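Local coordinates for protein 3-methylornithine synthase (Methanosarcina barkeri, PDB 3T7V) that catalyses the radical-based isomerization of L-lysine to (3R)-3-methyl-D-ornithine, a step of pyrrolysine biosynthesis, using a [4Fe-4S] cluster and S-adenosylmethionine, at residues Gln74-Ile86 against Met237-Gly249. Sequence-based numbering, arbitrary orientation.
Sequences QCSFCYYNCRNEI and MTFLPQEGTPLEG. With SAM (S-adenosylmethionine), chain C; SF4 (iron/sulfur cluster), chain B; MD0 (5-amino-D-isoleucine), chain D.
The two backbones come close at Ser-76/Pro-246 (CA atoms 5.4 Å apart), Tyr-79/Gln-242 and Asn-84/Gly-244, and both bend through beta turns instead of pairing as strands. The only direct backbone-to-backbone bond is weak, Leu-247 N to Ser-76 O at 3.4 Å and 138°. The firmer link is the Asn-84 amide: CG anti to the backbone N (chi1 -151°) directs it at the 242-245 turn, where ND2 gives one hydrogen to Glu-243 O at 3.1 Å, in that carbonyl's plane, and the other to Tyr-79 O at 2.9 Å. An alanine here would remove both N-H groups and would probably leave the carbonyls of Glu-243 and Tyr-79 without this shared donor, weakening the tie between the loops. Tyr-79 meets Gln-242 at about a right angle, its CB 3.6 Å from Gln-242 OE1, while Glu-243 O lies at the ring edge; Gln-242 NE2 donates to Ala-311 O and Leu-240 O. Thr-245 CG2 packs 3.2 Å from Cys-78 O, which accepts from both Asn-81 ND2 and Asn-81 N. Thr-245 OG1 donates to Gln-242 O and accepts from a water that also links Phe-77 O with Gln-242 N. Nearer the cofactor, Phe-77 CB rests 3.6 Å from Phe-239 CE1. On the adenine, SAM N6 donates to Leu-240 O at 2.9 Å and weakly to Phe-77 O, and SAM N1 accepts from Leu-240 N almost straight (177°). Cys-75 and Cys-78 bind cluster irons and, with Cys-71 just before, complete the radical SAM CxxxCxxC motif, whose loop meets the one after strand 233-238 around the adenine of S-adenosylmethionine.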
loop_
_atom_site.group_PDB
_atom_site.type_symbol
_atom_site.label_atom_id
_atom_site.label_comp_id
_atom_site.label_asym_id
_atom_site.label_seq_id
_atom_site.Cartn_x
_atom_site.Cartn_y
_atom_site.Cartn_z
ATOM N N GLN A 74 -7.584 15.872 8.017
ATOM C CA GLN A 74 -8.697 15.444 8.892
ATOM C C GLN A 74 -9.453 14.280 8.284
ATOM O O GLN A 74 -10.701 14.209 8.268
ATOM C CB GLN A 74 -9.602 16.607 9.386
ATOM C CG GLN A 74 -10.186 17.326 8.273
ATOM C CD GLN A 74 -11.048 18.495 8.815
ATOM O OE1 GLN A 74 -11.986 18.300 9.616
ATOM N NE2 GLN A 74 -10.586 19.675 8.533
ATOM N N CYS A 75 -8.722 13.325 7.719
ATOM C CA CYS A 75 -9.381 12.142 7.183
ATOM C C CYS A 75 -10.249 11.444 8.220
ATOM O O CYS A 75 -9.842 11.178 9.333
ATOM C CB CYS A 75 -8.363 11.178 6.622
ATOM S SG CYS A 75 -7.331 11.848 5.302
ATOM N N SER A 76 -11.466 11.090 7.781
ATOM C CA SER A 76 -12.445 10.563 8.768
ATOM C C SER A 76 -12.127 9.145 9.256
ATOM O O SER A 76 -12.618 8.708 10.273
ATOM C CB SER A 76 -13.840 10.674 8.223
ATOM O OG SER A 76 -13.894 9.933 7.063
ATOM N N PHE A 77 -11.332 8.448 8.470
ATOM C CA PHE A 77 -11.022 7.024 8.693
ATOM C C PHE A 77 -9.703 6.816 9.488
ATOM O O PHE A 77 -9.426 5.682 9.927
ATOM C CB PHE A 77 -10.899 6.260 7.328
ATOM C CG PHE A 77 -9.962 6.890 6.365
ATOM C CD1 PHE A 77 -8.585 6.562 6.373
ATOM C CD2 PHE A 77 -10.429 7.841 5.450
ATOM C CE1 PHE A 77 -7.730 7.209 5.483
ATOM C CE2 PHE A 77 -9.599 8.398 4.486
ATOM C CZ PHE A 77 -8.210 8.116 4.542
ATOM N N CYS A 78 -8.844 7.875 9.559
ATOM C CA CYS A 78 -7.483 7.626 9.957
ATOM C C CYS A 78 -7.223 8.009 11.403
ATOM O O CYS A 78 -7.596 9.094 11.847
ATOM C CB CYS A 78 -6.588 8.515 9.070
ATOM S SG CYS A 78 -4.829 8.241 9.417
ATOM N N TYR A 79 -6.580 7.105 12.132
ATOM C CA TYR A 79 -6.269 7.382 13.560
ATOM C C TYR A 79 -5.436 8.665 13.703
ATOM O O TYR A 79 -5.497 9.309 14.771
ATOM C CB TYR A 79 -5.436 6.212 14.061
ATOM C CG TYR A 79 -5.122 6.243 15.551
ATOM C CD1 TYR A 79 -6.171 6.053 16.504
ATOM C CD2 TYR A 79 -3.854 6.514 15.970
ATOM C CE1 TYR A 79 -5.860 6.076 17.877
ATOM C CE2 TYR A 79 -3.544 6.490 17.328
ATOM C CZ TYR A 79 -4.558 6.273 18.245
ATOM O OH TYR A 79 -4.231 6.284 19.591
ATOM N N TYR A 80 -4.620 9.014 12.703
ATOM C CA TYR A 80 -3.675 10.089 12.863
ATOM C C TYR A 80 -4.246 11.419 12.390
ATOM O O TYR A 80 -3.558 12.421 12.403
ATOM C CB TYR A 80 -2.367 9.711 12.094
ATOM C CG TYR A 80 -1.766 8.471 12.659
ATOM C CD1 TYR A 80 -2.038 7.223 12.107
ATOM C CD2 TYR A 80 -0.920 8.527 13.730
ATOM C CE1 TYR A 80 -1.535 6.050 12.640
ATOM C CE2 TYR A 80 -0.402 7.325 14.282
ATOM C CZ TYR A 80 -0.743 6.090 13.695
ATOM O OH TYR A 80 -0.172 4.993 14.330
ATOM N N ASN A 81 -5.554 11.474 12.076
ATOM C CA ASN A 81 -6.142 12.777 11.705
ATOM C C ASN A 81 -5.915 13.826 12.781
ATOM O O ASN A 81 -5.858 13.470 13.967
ATOM C CB ASN A 81 -7.527 12.632 11.173
ATOM C CG ASN A 81 -8.472 12.738 12.246
ATOM O OD1 ASN A 81 -8.880 13.891 12.599
ATOM N ND2 ASN A 81 -8.844 11.626 12.790
ATOM N N CYS A 82 -5.830 15.061 12.366
ATOM C CA CYS A 82 -5.410 16.122 13.244
ATOM C C CYS A 82 -6.339 16.378 14.434
ATOM O O CYS A 82 -5.851 16.937 15.466
ATOM C CB CYS A 82 -5.211 17.348 12.442
ATOM S SG CYS A 82 -6.661 18.151 11.833
ATOM N N ARG A 83 -7.586 15.944 14.325
ATOM C CA ARG A 83 -8.555 16.186 15.439
ATOM C C ARG A 83 -8.343 15.132 16.516
ATOM O O ARG A 83 -8.898 15.305 17.628
ATOM C CB ARG A 83 -9.988 16.062 14.932
ATOM C CG ARG A 83 -10.259 17.089 13.841
ATOM C CD ARG A 83 -10.169 18.479 14.388
ATOM N NE ARG A 83 -10.432 19.454 13.319
ATOM C CZ ARG A 83 -11.631 19.691 12.781
ATOM N NH1 ARG A 83 -12.706 19.023 13.221
ATOM N NH2 ARG A 83 -11.758 20.620 11.815
ATOM N N ASN A 84 -7.585 14.038 16.266
ATOM C CA ASN A 84 -7.464 12.969 17.258
ATOM C C ASN A 84 -6.347 13.302 18.241
ATOM O O ASN A 84 -5.226 13.618 17.810
ATOM C CB ASN A 84 -7.220 11.609 16.567
ATOM C CG ASN A 84 -7.748 10.456 17.345
ATOM O OD1 ASN A 84 -8.355 10.635 18.444
ATOM N ND2 ASN A 84 -7.547 9.268 16.852
ATOM N N GLU A 85 -6.625 13.405 19.541
ATOM C CA GLU A 85 -5.620 13.709 20.539
ATOM C C GLU A 85 -4.913 12.457 20.985
ATOM O O GLU A 85 -5.391 11.665 21.861
ATOM C CB GLU A 85 -6.342 14.381 21.708
ATOM C CG GLU A 85 -6.937 15.796 21.394
ATOM C CD GLU A 85 -7.478 16.569 22.615
ATOM O OE1 GLU A 85 -8.734 16.775 22.727
ATOM O OE2 GLU A 85 -6.672 16.977 23.480
ATOM N N ILE A 86 -3.771 12.206 20.340
ATOM C CA ILE A 86 -3.090 10.920 20.456
ATOM C C ILE A 86 -1.577 11.150 20.686
ATOM O O ILE A 86 -1.068 12.269 20.500
ATOM C CB ILE A 86 -3.275 10.078 19.153
ATOM C CG1 ILE A 86 -2.724 10.859 17.946
ATOM C CG2 ILE A 86 -4.755 9.705 18.943
ATOM C CD1 ILE A 86 -2.577 9.976 16.708
ATOM N N MET A 237 -6.927 -1.976 0.767
ATOM C CA MET A 237 -6.860 -2.232 2.207
ATOM C C MET A 237 -8.221 -2.350 2.821
ATOM O O MET A 237 -9.120 -1.541 2.467
ATOM C CB MET A 237 -6.095 -1.092 2.870
ATOM C CG MET A 237 -4.713 -0.956 2.243
ATOM S SD MET A 237 -3.741 0.222 3.125
ATOM C CE MET A 237 -3.484 -0.295 4.877
ATOM N N THR A 238 -8.376 -3.323 3.714
ATOM C CA THR A 238 -9.600 -3.336 4.537
ATOM C C THR A 238 -9.606 -2.179 5.528
ATOM O O THR A 238 -8.590 -2.009 6.270
ATOM C CB THR A 238 -9.606 -4.634 5.413
ATOM O OG1 THR A 238 -9.489 -5.757 4.492
ATOM C CG2 THR A 238 -10.880 -4.734 6.255
ATOM N N PHE A 239 -10.694 -1.410 5.594
ATOM C CA PHE A 239 -10.812 -0.362 6.618
ATOM C C PHE A 239 -10.935 -0.998 7.990
ATOM O O PHE A 239 -11.836 -1.795 8.264
ATOM C CB PHE A 239 -12.049 0.471 6.272
ATOM C CG PHE A 239 -12.404 1.475 7.314
ATOM C CD1 PHE A 239 -11.426 2.295 7.908
ATOM C CD2 PHE A 239 -13.687 1.512 7.782
ATOM C CE1 PHE A 239 -11.794 3.191 8.909
ATOM C CE2 PHE A 239 -14.024 2.405 8.800
ATOM C CZ PHE A 239 -13.064 3.253 9.326
ATOM N N LEU A 240 -10.023 -0.575 8.866
ATOM C CA LEU A 240 -10.147 -1.000 10.312
ATOM C C LEU A 240 -10.571 0.260 11.039
ATOM O O LEU A 240 -9.769 1.222 11.146
ATOM C CB LEU A 240 -8.741 -1.389 10.782
ATOM C CG LEU A 240 -8.138 -2.670 10.153
ATOM C CD1 LEU A 240 -6.900 -3.206 10.942
ATOM C CD2 LEU A 240 -9.151 -3.809 9.923
ATOM N N PRO A 241 -11.757 0.312 11.617
ATOM C CA PRO A 241 -12.222 1.573 12.329
ATOM C C PRO A 241 -11.296 1.824 13.529
ATOM O O PRO A 241 -10.795 0.875 14.213
ATOM C CB PRO A 241 -13.654 1.186 12.842
ATOM C CG PRO A 241 -14.077 0.210 11.771
ATOM C CD PRO A 241 -12.839 -0.699 11.518
ATOM N N GLN A 242 -11.007 3.116 13.704
ATOM C CA GLN A 242 -9.969 3.507 14.683
ATOM C C GLN A 242 -10.635 4.326 15.807
ATOM O O GLN A 242 -11.480 5.189 15.585
ATOM C CB GLN A 242 -8.942 4.449 13.974
ATOM C CG GLN A 242 -8.211 3.721 12.826
ATOM C CD GLN A 242 -7.263 2.617 13.336
ATOM O OE1 GLN A 242 -6.552 2.779 14.351
ATOM N NE2 GLN A 242 -7.132 1.521 12.571
ATOM N N GLU A 243 -10.096 4.172 17.007
ATOM C CA GLU A 243 -10.574 4.906 18.208
ATOM C C GLU A 243 -10.368 6.408 18.010
ATOM O O GLU A 243 -9.336 6.855 17.513
ATOM C CB GLU A 243 -9.779 4.371 19.440
ATOM C CG GLU A 243 -10.137 5.096 20.711
ATOM C CD GLU A 243 -9.426 4.558 21.940
ATOM O OE1 GLU A 243 -8.181 4.639 22.031
ATOM O OE2 GLU A 243 -10.128 4.078 22.843
ATOM N N GLY A 244 -11.404 7.209 18.344
ATOM C CA GLY A 244 -11.225 8.619 18.364
ATOM C C GLY A 244 -11.491 9.276 17.055
ATOM O O GLY A 244 -11.385 10.480 16.960
ATOM N N THR A 245 -11.877 8.482 16.029
ATOM C CA THR A 245 -12.167 9.098 14.715
ATOM C C THR A 245 -13.679 9.149 14.463
ATOM O O THR A 245 -14.436 8.402 15.120
ATOM C CB THR A 245 -11.559 8.241 13.569
ATOM O OG1 THR A 245 -12.187 6.953 13.537
ATOM C CG2 THR A 245 -10.006 8.150 13.811
ATOM N N PRO A 246 -14.087 9.883 13.422
ATOM C CA PRO A 246 -15.529 9.976 13.121
ATOM C C PRO A 246 -16.103 8.643 12.744
ATOM O O PRO A 246 -17.286 8.419 12.931
ATOM C CB PRO A 246 -15.560 10.962 11.909
ATOM C CG PRO A 246 -14.380 11.874 12.201
ATOM C CD PRO A 246 -13.319 10.937 12.718
ATOM N N LEU A 247 -15.265 7.725 12.251
ATOM C CA LEU A 247 -15.732 6.398 11.846
ATOM C C LEU A 247 -15.511 5.283 12.871
ATOM O O LEU A 247 -15.590 4.089 12.530
ATOM C CB LEU A 247 -15.111 6.004 10.500
ATOM C CG LEU A 247 -15.636 6.875 9.351
ATOM C CD1 LEU A 247 -14.928 6.538 8.042
ATOM C CD2 LEU A 247 -17.169 6.634 9.171
ATOM N N GLU A 248 -15.159 5.655 14.097
ATOM C CA GLU A 248 -14.922 4.680 15.126
ATOM C C GLU A 248 -16.024 3.611 15.259
ATOM O O GLU A 248 -15.736 2.409 15.413
ATOM C CB GLU A 248 -14.638 5.369 16.499
ATOM C CG GLU A 248 -14.536 4.381 17.679
ATOM C CD GLU A 248 -14.212 5.060 19.051
ATOM O OE1 GLU A 248 -13.947 6.274 19.127
ATOM O OE2 GLU A 248 -14.229 4.360 20.084
ATOM N N GLY A 249 -17.272 4.005 15.142
ATOM C CA GLY A 249 -18.289 2.897 15.260
ATOM C C GLY A 249 -18.673 2.157 14.010
ATOM O O GLY A 249 -19.618 1.355 14.024
HETATM N N SAM C . -0.519 10.883 5.009
HETATM C CA SAM C . -0.235 10.385 3.746
HETATM C C SAM C . -1.419 10.060 2.927
HETATM O O SAM C . -2.562 10.154 3.419
HETATM O OXT SAM C . -1.215 9.805 1.688
HETATM C CB SAM C . 0.191 9.092 3.774
HETATM C CG SAM C . -0.402 8.079 4.666
HETATM S SD SAM C . -0.962 6.577 3.756
HETATM C CE SAM C . 0.114 5.347 4.440
HETATM C "C5'" SAM C . -2.481 6.209 4.608
HETATM C "C4'" SAM C . -3.335 5.506 3.854
HETATM O "O4'" SAM C . -3.294 4.402 4.960
HETATM C "C3'" SAM C . -4.509 6.055 3.565
HETATM O "O3'" SAM C . -4.158 6.238 2.186
HETATM C "C2'" SAM C . -5.235 4.707 3.670
HETATM O "O2'" SAM C . -5.377 4.010 2.389
HETATM C "C1'" SAM C . -4.570 3.797 4.719
HETATM N N9 SAM C . -5.303 3.916 6.033
HETATM C C8 SAM C . -5.370 4.958 6.916
HETATM N N7 SAM C . -6.177 4.631 7.915
HETATM C C5 SAM C . -6.630 3.352 7.683
HETATM C C6 SAM C . -7.552 2.533 8.353
HETATM N N6 SAM C . -8.175 2.911 9.470
HETATM N N1 SAM C . -7.760 1.293 7.885
HETATM C C2 SAM C . -7.163 0.853 6.738
HETATM N N3 SAM C . -6.357 1.658 6.004
HETATM C C4 SAM C . -6.083 2.903 6.509
HETATM FE FE1 SF4 B . -2.582 10.452 5.582
HETATM FE FE2 SF4 B . -3.153 12.338 7.556
HETATM FE FE3 SF4 B . -4.053 9.853 7.926
HETATM FE FE4 SF4 B . -5.182 11.384 6.091
HETATM S S1 SF4 B . -5.183 11.812 8.313
HETATM S S2 SF4 B . -4.539 9.223 5.819
HETATM S S3 SF4 B . -3.476 12.598 5.280
HETATM S S4 SF4 B . -1.903 10.457 7.876
HETATM C C MD0 D . 1.272 -0.647 4.391
HETATM N N MD0 D . 1.297 0.236 6.652
HETATM O O MD0 D . 1.954 -0.928 3.384
HETATM C CA MD0 D . 1.707 0.479 5.273
HETATM C CB MD0 D . 1.112 1.828 4.767
HETATM C CD MD0 D . 1.660 3.613 2.977
HETATM N NE MD0 D . 2.307 3.803 1.685
HETATM C CG MD0 D . 1.739 2.142 3.377
HETATM C CG2 MD0 D . -0.434 1.839 4.657
HETATM O OXT MD0 D . 0.244 -1.258 4.703
HETATM O O HOH W 1 -11.602 5.051 11.669
HETATM O O HOH W 2 -6.433 6.968 21.257
HETATM O O HOH W 3 -10.578 12.293 15.134
#